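Local structure of CRISPR-associated endonuclease Cas9 (Campylobacter jejuni subsp. jejuni serotype O:2, 5X2H) at residues Y476-K481 and D507-S512; N554-A559 and I624-P629; V684-H689 and E734-L739; D742-I747 and F757-A762. The protein is an RNA-guided DNA endonuclease of CRISPR immunity, which in its natural form cuts the two strands of invading DNA with separate RuvC-like and HNH nuclease domains. All blocks are in the same frame, centred on the assembly; numbering follows the deposited sequence.

Contact 1. Residues Y476-K481 and D507-S512; sequences YGKVHK and DFLPLS
The carbonyl oxygen of Val479 receives the backbone N of Leu509 at 3.0 Å, with the N-H pointing straight at it (179°). The donor stands well above the carbonyl plane, 42° out of it, so the bond is straight at the hydrogen but not aimed at a lone pair. Phe508 CD2 approaches the same Val479 O with the rim of its ring, at 3.4 Å. These contacts lie where two loops cross, one leading out of helix 456-476 and the other following helix 493-505. The first loop runs directly into strand 481-485 of the mixed sheet of the RuvC-like domain, an RNase H-type fold, and that strand ends at Glu485, a predicted magnesium ligand. Leu509 fills the angle between the loops. CD1 lies over one face of the His480 imidazole, 3.8 Å from the ring centroid, as a CH-pi contact, and also 3.4 Å from Lys478 O, while CD2 rests 3.6 Å from Lys478 CB. His480 CB points away from the other loop, but with CG set beside its own backbone N (chi1 -55°) the ring swings back, bringing ND1 to 3.4 Å from Leu509 CB. At the far end Lys478 NZ makes a long salt bridge to Asp507 OD2 at 3.8 Å; its stronger partner is Asp439. His529 serves both loops, stacking on Phe508 and donating from its ring to His480 O, and Arg9 NE bonds to Lys478 O.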
# COMPACT_ATOMS: atom_id res chain seq x y z
N TYR A 476 24.56 -19.78 -18.50
CA TYR A 476 25.58 -20.75 -18.13
C TYR A 476 25.05 -22.14 -17.80
O TYR A 476 25.86 -23.06 -17.63
CB TYR A 476 26.39 -20.25 -16.92
CG TYR A 476 27.04 -18.90 -17.13
CD1 TYR A 476 28.18 -18.77 -17.91
CD2 TYR A 476 26.52 -17.76 -16.54
CE1 TYR A 476 28.78 -17.53 -18.11
CE2 TYR A 476 27.11 -16.52 -16.72
CZ TYR A 476 28.24 -16.42 -17.51
OH TYR A 476 28.83 -15.19 -17.69
N GLY A 477 23.74 -22.33 -17.70
CA GLY A 477 23.19 -23.63 -17.38
C GLY A 477 23.10 -23.89 -15.89
O GLY A 477 23.32 -23.01 -15.05
N LYS A 478 22.76 -25.14 -15.57
CA LYS A 478 22.52 -25.52 -14.18
C LYS A 478 23.77 -25.33 -13.33
O LYS A 478 24.90 -25.38 -13.81
CB LYS A 478 22.05 -26.98 -14.09
CG LYS A 478 20.64 -27.24 -14.59
CD LYS A 478 20.25 -28.69 -14.34
CE LYS A 478 18.89 -29.02 -14.93
NZ LYS A 478 17.80 -28.22 -14.31
N VAL A 479 23.55 -25.13 -12.02
CA VAL A 479 24.60 -24.81 -11.07
C VAL A 479 24.45 -25.75 -9.87
O VAL A 479 23.39 -26.34 -9.64
CB VAL A 479 24.53 -23.33 -10.62
CG1 VAL A 479 25.76 -22.93 -9.82
CG2 VAL A 479 24.38 -22.42 -11.83
N HIS A 480 25.54 -25.91 -9.12
CA HIS A 480 25.52 -26.80 -7.96
C HIS A 480 24.96 -26.10 -6.72
O HIS A 480 24.25 -26.73 -5.93
CB HIS A 480 26.92 -27.33 -7.66
CG HIS A 480 27.58 -28.00 -8.82
ND1 HIS A 480 27.33 -29.31 -9.16
CD2 HIS A 480 28.50 -27.55 -9.70
CE1 HIS A 480 28.06 -29.64 -10.21
NE2 HIS A 480 28.78 -28.59 -10.56
N LYS A 481 25.29 -24.83 -6.53
CA LYS A 481 25.05 -24.18 -5.25
C LYS A 481 24.68 -22.72 -5.45
O LYS A 481 25.07 -22.09 -6.45
CB LYS A 481 26.27 -24.28 -4.33
CG LYS A 481 25.93 -24.55 -2.88
CD LYS A 481 26.92 -23.89 -1.95
CE LYS A 481 26.42 -23.95 -0.52
NZ LYS A 481 27.21 -23.06 0.39
N ASP A 507 15.72 -26.84 -9.55
CA ASP A 507 16.46 -28.08 -9.70
C ASP A 507 17.93 -27.76 -9.93
O ASP A 507 18.27 -26.96 -10.80
CB ASP A 507 15.90 -28.90 -10.87
CG ASP A 507 16.48 -30.29 -10.93
OD1 ASP A 507 17.04 -30.75 -9.91
OD2 ASP A 507 16.39 -30.93 -12.00
N PHE A 508 18.80 -28.40 -9.15
CA PHE A 508 20.23 -28.15 -9.18
C PHE A 508 20.97 -29.31 -9.82
O PHE A 508 20.41 -30.37 -10.10
CB PHE A 508 20.77 -27.91 -7.76
CG PHE A 508 20.36 -26.60 -7.17
CD1 PHE A 508 19.16 -26.47 -6.50
CD2 PHE A 508 21.19 -25.49 -7.26
CE1 PHE A 508 18.78 -25.26 -5.95
CE2 PHE A 508 20.83 -24.28 -6.71
CZ PHE A 508 19.62 -24.16 -6.05
N LEU A 509 22.26 -29.09 -10.07
CA LEU A 509 23.12 -30.16 -10.52
C LEU A 509 23.38 -31.14 -9.38
O LEU A 509 23.54 -30.72 -8.23
CB LEU A 509 24.46 -29.61 -11.03
CG LEU A 509 24.49 -28.99 -12.42
CD1 LEU A 509 25.89 -28.50 -12.75
CD2 LEU A 509 24.01 -29.98 -13.47
N PRO A 510 23.40 -32.44 -9.66
CA PRO A 510 23.78 -33.40 -8.61
C PRO A 510 25.22 -33.17 -8.17
O PRO A 510 26.14 -33.09 -8.99
CB PRO A 510 23.61 -34.76 -9.31
CG PRO A 510 22.66 -34.50 -10.43
CD PRO A 510 22.96 -33.10 -10.89
N LEU A 511 25.41 -33.05 -6.86
CA LEU A 511 26.73 -32.91 -6.27
C LEU A 511 27.30 -34.23 -5.76
O LEU A 511 28.39 -34.25 -5.19
CB LEU A 511 26.71 -31.88 -5.13
CG LEU A 511 25.50 -31.79 -4.19
CD1 LEU A 511 25.09 -33.13 -3.59
CD2 LEU A 511 25.80 -30.79 -3.08
N SER A 512 26.57 -35.34 -5.93
CA SER A 512 26.98 -36.63 -5.39
C SER A 512 26.81 -37.74 -6.42
O SER A 512 26.86 -37.49 -7.63
CB SER A 512 26.19 -36.96 -4.13
OG SER A 512 26.45 -38.28 -3.69

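Contact 2. Residues N554-A559 and I624-P629; sequences NHLHHA and IFVSKP
Leu556 and Ile624 lie alongside, running in opposite senses, Leu556 CD2 lying 4.1 Å from Ile624 CB, in the RuvC-like domain with its RNase H-type fold. Here the start of helix 557-566 is covered by the irregular chain that follows helix 615-622. The same Leu556 CD2 meets Val626 CG2 at 4.0 Å, with the two side chains running at a slant. One methyl therefore sits against both Ile624 and Val626. Ala559, one turn further on, takes the tip of Ile624: its CB is 3.5 Å from CD1, a reach that follows from the extended Ile624 chain (chi2 170°). Strand 29-37 backs the group, Val35 meeting Ala559, Cys33 meeting Ile624 and Ile37 meeting Val626. Farther along, Val626 CG2 packs on His555 CB, and the extended Lys628 runs roughly perpendicular to the His555 side chain; NZ stops 3.8 Å from NE2, where no hydrogen bond is assigned. His558, a predicted magnesium ligand near the start of the helix, makes no contact with 624-629. Polar groups within the turn into the helix hold its shape: Asn554 OD1 accepts Leu556 N through an in-plane lone pair, a capping bond. The His557 ring leans over His558 at a tilt, its CE1 3.3 Å above the plane of the His558 ring, towards the rim, while ND1 of His557 donates in its own ring plane to Asn554 O at 2.9 Å.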
# COMPACT_ATOMS: atom_id res chain seq x y z
N ASN A 554 30.05 4.07 -4.61
CA ASN A 554 29.49 3.77 -5.93
C ASN A 554 28.78 2.42 -5.90
O ASN A 554 28.73 1.73 -4.88
CB ASN A 554 30.58 3.81 -7.01
CG ASN A 554 31.70 2.83 -6.75
OD1 ASN A 554 31.54 1.62 -6.95
ND2 ASN A 554 32.84 3.34 -6.31
N HIS A 555 28.22 2.05 -7.06
CA HIS A 555 27.38 0.87 -7.17
C HIS A 555 28.16 -0.44 -7.22
O HIS A 555 27.57 -1.51 -7.04
CB HIS A 555 26.50 0.97 -8.43
CG HIS A 555 25.50 2.08 -8.38
ND1 HIS A 555 24.78 2.38 -7.24
CD2 HIS A 555 25.09 2.95 -9.33
CE1 HIS A 555 23.97 3.40 -7.50
NE2 HIS A 555 24.14 3.76 -8.75
N LEU A 556 29.48 -0.39 -7.46
CA LEU A 556 30.24 -1.61 -7.67
C LEU A 556 30.44 -2.42 -6.39
O LEU A 556 30.74 -3.61 -6.48
CB LEU A 556 31.59 -1.29 -8.30
CG LEU A 556 31.56 -0.67 -9.70
CD1 LEU A 556 32.97 -0.30 -10.16
CD2 LEU A 556 30.90 -1.61 -10.69
N HIS A 557 30.28 -1.80 -5.22
CA HIS A 557 30.56 -2.52 -3.98
C HIS A 557 29.53 -3.60 -3.68
O HIS A 557 29.79 -4.47 -2.84
CB HIS A 557 30.64 -1.55 -2.80
CG HIS A 557 29.31 -1.18 -2.22
ND1 HIS A 557 28.52 -0.18 -2.74
CD2 HIS A 557 28.64 -1.67 -1.15
CE1 HIS A 557 27.41 -0.08 -2.03
NE2 HIS A 557 27.46 -0.97 -1.06
N HIS A 558 28.37 -3.58 -4.34
CA HIS A 558 27.42 -4.68 -4.18
C HIS A 558 27.94 -5.96 -4.82
O HIS A 558 27.57 -7.06 -4.40
CB HIS A 558 26.07 -4.31 -4.78
CG HIS A 558 25.45 -3.09 -4.16
ND1 HIS A 558 25.17 -3.00 -2.81
CD2 HIS A 558 25.04 -1.92 -4.71
CE1 HIS A 558 24.63 -1.82 -2.55
NE2 HIS A 558 24.54 -1.15 -3.69
N ALA A 559 28.81 -5.84 -5.82
CA ALA A 559 29.37 -7.02 -6.47
C ALA A 559 30.51 -7.62 -5.67
O ALA A 559 30.64 -8.84 -5.58
CB ALA A 559 29.83 -6.68 -7.88
N ILE A 624 32.42 -4.79 -14.96
CA ILE A 624 30.98 -4.73 -14.75
C ILE A 624 30.41 -3.49 -15.40
O ILE A 624 30.97 -2.39 -15.29
CB ILE A 624 30.66 -4.75 -13.24
CG1 ILE A 624 31.18 -6.03 -12.59
CG2 ILE A 624 29.17 -4.59 -13.00
CD1 ILE A 624 31.12 -5.98 -11.09
N PHE A 625 29.28 -3.65 -16.09
CA PHE A 625 28.44 -2.53 -16.48
C PHE A 625 27.15 -2.63 -15.68
O PHE A 625 26.36 -3.56 -15.87
CB PHE A 625 28.16 -2.52 -17.98
CG PHE A 625 27.55 -1.24 -18.47
CD1 PHE A 625 28.34 -0.14 -18.76
CD2 PHE A 625 26.17 -1.13 -18.61
CE1 PHE A 625 27.77 1.04 -19.20
CE2 PHE A 625 25.60 0.05 -19.05
CZ PHE A 625 26.40 1.13 -19.34
N VAL A 626 26.95 -1.68 -14.77
CA VAL A 626 25.81 -1.73 -13.86
C VAL A 626 24.52 -1.66 -14.65
O VAL A 626 24.32 -0.77 -15.49
CB VAL A 626 25.90 -0.59 -12.84
CG1 VAL A 626 24.73 -0.63 -11.88
CG2 VAL A 626 27.22 -0.67 -12.08
N SER A 627 23.62 -2.61 -14.39
CA SER A 627 22.37 -2.74 -15.12
C SER A 627 21.24 -2.03 -14.37
O SER A 627 21.04 -2.26 -13.18
CB SER A 627 22.01 -4.21 -15.33
OG SER A 627 20.73 -4.34 -15.94
N LYS A 628 20.51 -1.18 -15.09
CA LYS A 628 19.31 -0.53 -14.59
C LYS A 628 18.19 -0.69 -15.61
O LYS A 628 18.42 -0.51 -16.81
CB LYS A 628 19.55 0.96 -14.32
CG LYS A 628 20.70 1.27 -13.38
CD LYS A 628 20.77 2.76 -13.07
CE LYS A 628 21.94 3.09 -12.16
NZ LYS A 628 21.89 4.49 -11.66
N PRO A 629 16.99 -1.03 -15.17
CA PRO A 629 15.88 -1.18 -16.11
C PRO A 629 15.24 0.15 -16.45
O PRO A 629 15.14 1.05 -15.61
CB PRO A 629 14.89 -2.08 -15.34
CG PRO A 629 15.11 -1.68 -13.91
CD PRO A 629 16.59 -1.36 -13.79

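Contact 3. Residues V684-H689 and E734-L739; sequences VDIFKH and EFCFSL
Phe735 turns its ring edge toward the face of Phe687, a T-shaped pair with centroids 5.8 Å apart and planes at 71°. The edge of the Phe735 ring also receives Asp685 CB, at 3.9 Å from CE1. On this face of the antiparallel ladder Ser738 OG donates to Asp685 OD1 at 2.8 Å, meeting it from above the carboxylate plane (59° out of it). Salt bridges from Arg683 to OD1 and from Arg830 to OD2 fix the buried carboxylate further. On the other face the pairs nearer Val684 are apolar: Ile686 CG1 touches Phe737 CE1 at 3.8 Å, the two running abreast, and Val684 CG1 lies against Leu739 CB. Lys688 and Glu734 lie at its far end.

What sets these positions is the backbone register, which slips by one residue at a classic beta bulge. Cys736 and Phe737 both stand opposite Ile686, whose O takes Cys736 N at 2.8 Å and whose N gives to Phe737 O. At the bulge Cys736 has a near-helical psi of -60°, and its SG comes 3.4 Å from Lys688 CB. Phe737 N lies over the centre of the Phe735 ring.

Strand 683-689 is the middle of three, with 695-700 along its other edge. The face bearing Val684, Ile686 and Leu739 packs on strands 756-764 and 810-816 of the adjoining six-stranded sheet, through Tyr760 and Phe811, whereas Arg830 lies against Phe687 and Phe735.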
# COMPACT_ATOMS: atom_id res chain seq x y z
N VAL A 684 9.88 10.51 -23.23
CA VAL A 684 10.19 11.58 -24.17
C VAL A 684 10.54 10.94 -25.51
O VAL A 684 11.30 9.97 -25.57
CB VAL A 684 11.34 12.48 -23.67
CG1 VAL A 684 12.59 11.66 -23.35
CG2 VAL A 684 11.66 13.55 -24.70
N ASP A 685 9.95 11.47 -26.58
CA ASP A 685 10.16 10.94 -27.92
C ASP A 685 11.16 11.82 -28.65
O ASP A 685 10.97 13.03 -28.77
CB ASP A 685 8.84 10.86 -28.69
CG ASP A 685 7.91 9.79 -28.14
OD1 ASP A 685 8.34 9.04 -27.23
OD2 ASP A 685 6.76 9.70 -28.62
N ILE A 686 12.24 11.20 -29.14
CA ILE A 686 13.33 11.91 -29.79
C ILE A 686 13.14 11.85 -31.29
O ILE A 686 12.94 10.76 -31.86
CB ILE A 686 14.69 11.32 -29.38
CG1 ILE A 686 14.90 11.46 -27.87
CG2 ILE A 686 15.83 11.98 -30.16
CD1 ILE A 686 14.70 12.87 -27.36
N PHE A 687 13.17 13.00 -31.94
CA PHE A 687 13.08 13.12 -33.38
C PHE A 687 14.38 13.69 -33.93
O PHE A 687 15.22 14.22 -33.19
CB PHE A 687 11.90 14.00 -33.81
CG PHE A 687 10.56 13.38 -33.58
CD1 PHE A 687 10.01 13.32 -32.31
CD2 PHE A 687 9.83 12.86 -34.64
CE1 PHE A 687 8.77 12.75 -32.09
CE2 PHE A 687 8.59 12.30 -34.44
CZ PHE A 687 8.06 12.24 -33.16
N LYS A 688 14.54 13.59 -35.25
CA LYS A 688 15.72 14.08 -35.93
C LYS A 688 15.28 14.70 -37.25
O LYS A 688 14.62 14.04 -38.05
CB LYS A 688 16.73 12.95 -36.17
CG LYS A 688 18.05 13.38 -36.79
CD LYS A 688 19.06 12.24 -36.70
CE LYS A 688 20.35 12.57 -37.42
NZ LYS A 688 20.14 12.60 -38.90
N HIS A 689 15.64 15.97 -37.46
CA HIS A 689 15.34 16.61 -38.73
C HIS A 689 16.10 15.90 -39.85
O HIS A 689 17.31 15.66 -39.74
CB HIS A 689 15.72 18.09 -38.67
CG HIS A 689 15.22 18.88 -39.84
ND1 HIS A 689 15.79 18.80 -41.09
CD2 HIS A 689 14.21 19.77 -39.95
CE1 HIS A 689 15.15 19.60 -41.92
NE2 HIS A 689 14.18 20.20 -41.25
N GLU A 734 11.92 12.64 -38.51
CA GLU A 734 11.74 11.21 -38.38
C GLU A 734 11.90 10.80 -36.93
O GLU A 734 12.84 11.25 -36.25
CB GLU A 734 12.74 10.44 -39.26
CG GLU A 734 14.19 10.87 -39.12
CD GLU A 734 15.14 9.93 -39.83
OE1 GLU A 734 15.72 9.04 -39.17
OE2 GLU A 734 15.31 10.07 -41.06
N PHE A 735 10.98 9.98 -36.45
CA PHE A 735 11.06 9.45 -35.10
C PHE A 735 12.29 8.55 -34.96
O PHE A 735 12.52 7.67 -35.79
CB PHE A 735 9.79 8.67 -34.77
CG PHE A 735 9.85 7.90 -33.47
CD1 PHE A 735 9.73 8.56 -32.26
CD2 PHE A 735 10.00 6.53 -33.47
CE1 PHE A 735 9.78 7.86 -31.07
CE2 PHE A 735 10.05 5.82 -32.29
CZ PHE A 735 9.94 6.48 -31.09
N CYS A 736 13.07 8.79 -33.91
CA CYS A 736 14.26 7.99 -33.63
C CYS A 736 13.99 6.89 -32.62
O CYS A 736 14.15 5.70 -32.92
CB CYS A 736 15.40 8.89 -33.14
SG CYS A 736 15.82 10.22 -34.29
N PHE A 737 13.56 7.27 -31.41
CA PHE A 737 13.30 6.32 -30.34
C PHE A 737 12.59 7.05 -29.21
O PHE A 737 12.53 8.28 -29.18
CB PHE A 737 14.59 5.66 -29.83
CG PHE A 737 15.74 6.62 -29.70
CD1 PHE A 737 15.84 7.46 -28.61
CD2 PHE A 737 16.74 6.66 -30.66
CE1 PHE A 737 16.90 8.34 -28.48
CE2 PHE A 737 17.80 7.53 -30.54
CZ PHE A 737 17.88 8.37 -29.45
N SER A 738 12.03 6.27 -28.29
CA SER A 738 11.40 6.79 -27.08
C SER A 738 12.31 6.52 -25.90
O SER A 738 12.85 5.41 -25.76
CB SER A 738 10.03 6.14 -26.86
OG SER A 738 9.15 6.43 -27.93
N LEU A 739 12.49 7.52 -25.05
CA LEU A 739 13.31 7.40 -23.85
C LEU A 739 12.43 7.41 -22.61
O LEU A 739 11.48 8.20 -22.52
CB LEU A 739 14.34 8.52 -23.76
CG LEU A 739 15.36 8.61 -24.90
CD1 LEU A 739 16.37 9.71 -24.62
CD2 LEU A 739 16.06 7.26 -25.09

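Contact 4. Residues D742-I747 and F757-A762; sequences DSLILI and FVYYNA
Leu746 spreads its side chain over the Phe757 ring, its neighbour in a non-hydrogen-bonded pair of the antiparallel hairpin 744-748/756-764. CB already reaches the ring, 4.1 Å from CE1. CG then lies anti to the backbone N (chi1 178°), and the second torsion drops CD1 onto the ring: it sits 3.6 Å from the centroid and only 1° off the normal, a CH-pi contact over the centre, equally far from all six ring carbons. The same methyl is 3.7 Å from Phe757 N.

Next along this face Leu744 CD1 covers one face of the Tyr759 ring; Asp742 O lies at the edge of that ring, 3.3 Å from Tyr759 CD1. On the reverse face Ile745 CG1 packs on Val758 CG2 at 3.6 Å, and Ile747 CD1 joins that same valine methyl from nearly a right angle. Ile745 and Val758 form a hydrogen-bonded pair with two nearly straight backbone bonds. The ladder is prolonged past Leu744 by Tyr760 N to Ser743 O and by Asp742 N to Tyr760 O, the latter at 2.8 Å, with Asp742 at positive phi (70°).

Within the six-stranded antiparallel sheet of the PI-CTD domain, strand 744-748 is flanked by 810-816 and strand 756-764 by 769-773, where Asn761 and Ala762 both face Ile771 in a classic bulge. Tyr814 meets the Phe757 ring edge-to-face, and Val822 of strand 822-824 touches both Leu744 and Phe757.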
# COMPACT_ATOMS: atom_id res chain seq x y z
N ASP A 742 16.00 6.00 -16.91
CA ASP A 742 17.03 4.96 -16.88
C ASP A 742 17.15 4.19 -18.19
O ASP A 742 17.68 3.08 -18.21
CB ASP A 742 16.81 3.98 -15.72
CG ASP A 742 17.16 4.60 -14.38
OD1 ASP A 742 18.02 5.50 -14.34
OD2 ASP A 742 16.56 4.18 -13.36
N SER A 743 16.69 4.77 -19.30
CA SER A 743 17.04 4.23 -20.60
C SER A 743 18.53 4.41 -20.84
O SER A 743 19.13 5.40 -20.41
CB SER A 743 16.26 4.94 -21.71
OG SER A 743 14.90 4.53 -21.72
N LEU A 744 19.14 3.44 -21.53
CA LEU A 744 20.55 3.50 -21.86
C LEU A 744 20.75 4.17 -23.21
O LEU A 744 20.17 3.73 -24.22
CB LEU A 744 21.17 2.11 -21.87
CG LEU A 744 22.66 2.10 -22.20
CD1 LEU A 744 23.44 2.82 -21.11
CD2 LEU A 744 23.18 0.69 -22.41
N ILE A 745 21.57 5.22 -23.25
CA ILE A 745 21.82 5.95 -24.48
C ILE A 745 23.32 6.15 -24.65
O ILE A 745 24.10 6.13 -23.70
CB ILE A 745 21.09 7.31 -24.50
CG1 ILE A 745 21.64 8.23 -23.41
CG2 ILE A 745 19.58 7.11 -24.35
CD1 ILE A 745 20.98 9.60 -23.36
N LEU A 746 23.71 6.35 -25.91
CA LEU A 746 25.08 6.67 -26.29
C LEU A 746 25.08 8.07 -26.88
O LEU A 746 24.42 8.31 -27.89
CB LEU A 746 25.62 5.65 -27.30
CG LEU A 746 27.04 5.88 -27.81
CD1 LEU A 746 28.07 5.35 -26.82
CD2 LEU A 746 27.22 5.25 -29.18
N ILE A 747 25.81 8.99 -26.24
CA ILE A 747 25.80 10.38 -26.66
C ILE A 747 27.22 10.89 -26.83
O ILE A 747 28.17 10.37 -26.23
CB ILE A 747 25.03 11.29 -25.68
CG1 ILE A 747 25.67 11.25 -24.29
CG2 ILE A 747 23.57 10.90 -25.61
CD1 ILE A 747 25.05 12.23 -23.32
N PHE A 757 28.50 5.85 -23.17
CA PHE A 757 27.27 5.24 -22.68
C PHE A 757 26.89 5.89 -21.36
O PHE A 757 27.68 5.91 -20.41
CB PHE A 757 27.45 3.73 -22.50
CG PHE A 757 27.55 2.97 -23.78
CD1 PHE A 757 26.41 2.65 -24.51
CD2 PHE A 757 28.78 2.55 -24.26
CE1 PHE A 757 26.50 1.94 -25.69
CE2 PHE A 757 28.88 1.83 -25.44
CZ PHE A 757 27.73 1.53 -26.16
N VAL A 758 25.67 6.43 -21.29
CA VAL A 758 25.15 7.04 -20.08
C VAL A 758 23.70 6.61 -19.91
O VAL A 758 23.04 6.18 -20.85
CB VAL A 758 25.24 8.58 -20.11
CG1 VAL A 758 26.70 9.04 -20.22
CG2 VAL A 758 24.40 9.14 -21.25
N TYR A 759 23.21 6.72 -18.68
CA TYR A 759 21.80 6.49 -18.39
C TYR A 759 21.05 7.81 -18.48
O TYR A 759 21.44 8.80 -17.85
CB TYR A 759 21.62 5.87 -17.00
CG TYR A 759 21.81 4.37 -16.96
CD1 TYR A 759 20.90 3.52 -17.56
CD2 TYR A 759 22.90 3.82 -16.30
CE1 TYR A 759 21.08 2.14 -17.52
CE2 TYR A 759 23.08 2.45 -16.25
CZ TYR A 759 22.17 1.62 -16.86
OH TYR A 759 22.35 0.25 -16.81
N TYR A 760 19.99 7.83 -19.28
CA TYR A 760 19.10 8.98 -19.33
C TYR A 760 18.32 9.07 -18.03
O TYR A 760 17.75 8.07 -17.57
CB TYR A 760 18.16 8.87 -20.53
CG TYR A 760 16.94 9.75 -20.47
CD1 TYR A 760 16.96 11.05 -20.97
CD2 TYR A 760 15.75 9.29 -19.92
CE1 TYR A 760 15.84 11.86 -20.91
CE2 TYR A 760 14.63 10.09 -19.86
CZ TYR A 760 14.68 11.37 -20.35
OH TYR A 760 13.55 12.16 -20.29
N ASN A 761 18.28 10.26 -17.43
CA ASN A 761 17.56 10.48 -16.18
C ASN A 761 16.36 11.39 -16.33
O ASN A 761 15.31 11.13 -15.73
CB ASN A 761 18.49 11.07 -15.12
CG ASN A 761 19.51 10.07 -14.61
OD1 ASN A 761 19.33 8.86 -14.74
ND2 ASN A 761 20.59 10.58 -14.03
N ALA A 762 16.47 12.46 -17.12
CA ALA A 762 15.37 13.40 -17.25
C ALA A 762 15.59 14.26 -18.49
O ALA A 762 16.72 14.44 -18.95
CB ALA A 762 15.22 14.29 -16.01

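From the N terminus the four contacts follow in series; none nests in or crosses another. Contact 1 closes a loop through strand 481-485 and helix 493-505. Contact 2 closes the longest, from helix 557-566 through an unmodelled stretch to helix 615-622, and stays about 11 Å from contact 1 at the nearest atoms. Contact 3 brings together two strands whose connection includes strand 695-700, and contact 4 closes a short hairpin. Contacts 2 and 4 join the RuvC-like and PI-CTD parts: Tyr759 OH probably hydrogen-bonds with both Val626 O and Lys628 N. Contacts 3 and 4 meet as the two sheets pack, Leu739 lying on Ile745 and Tyr760.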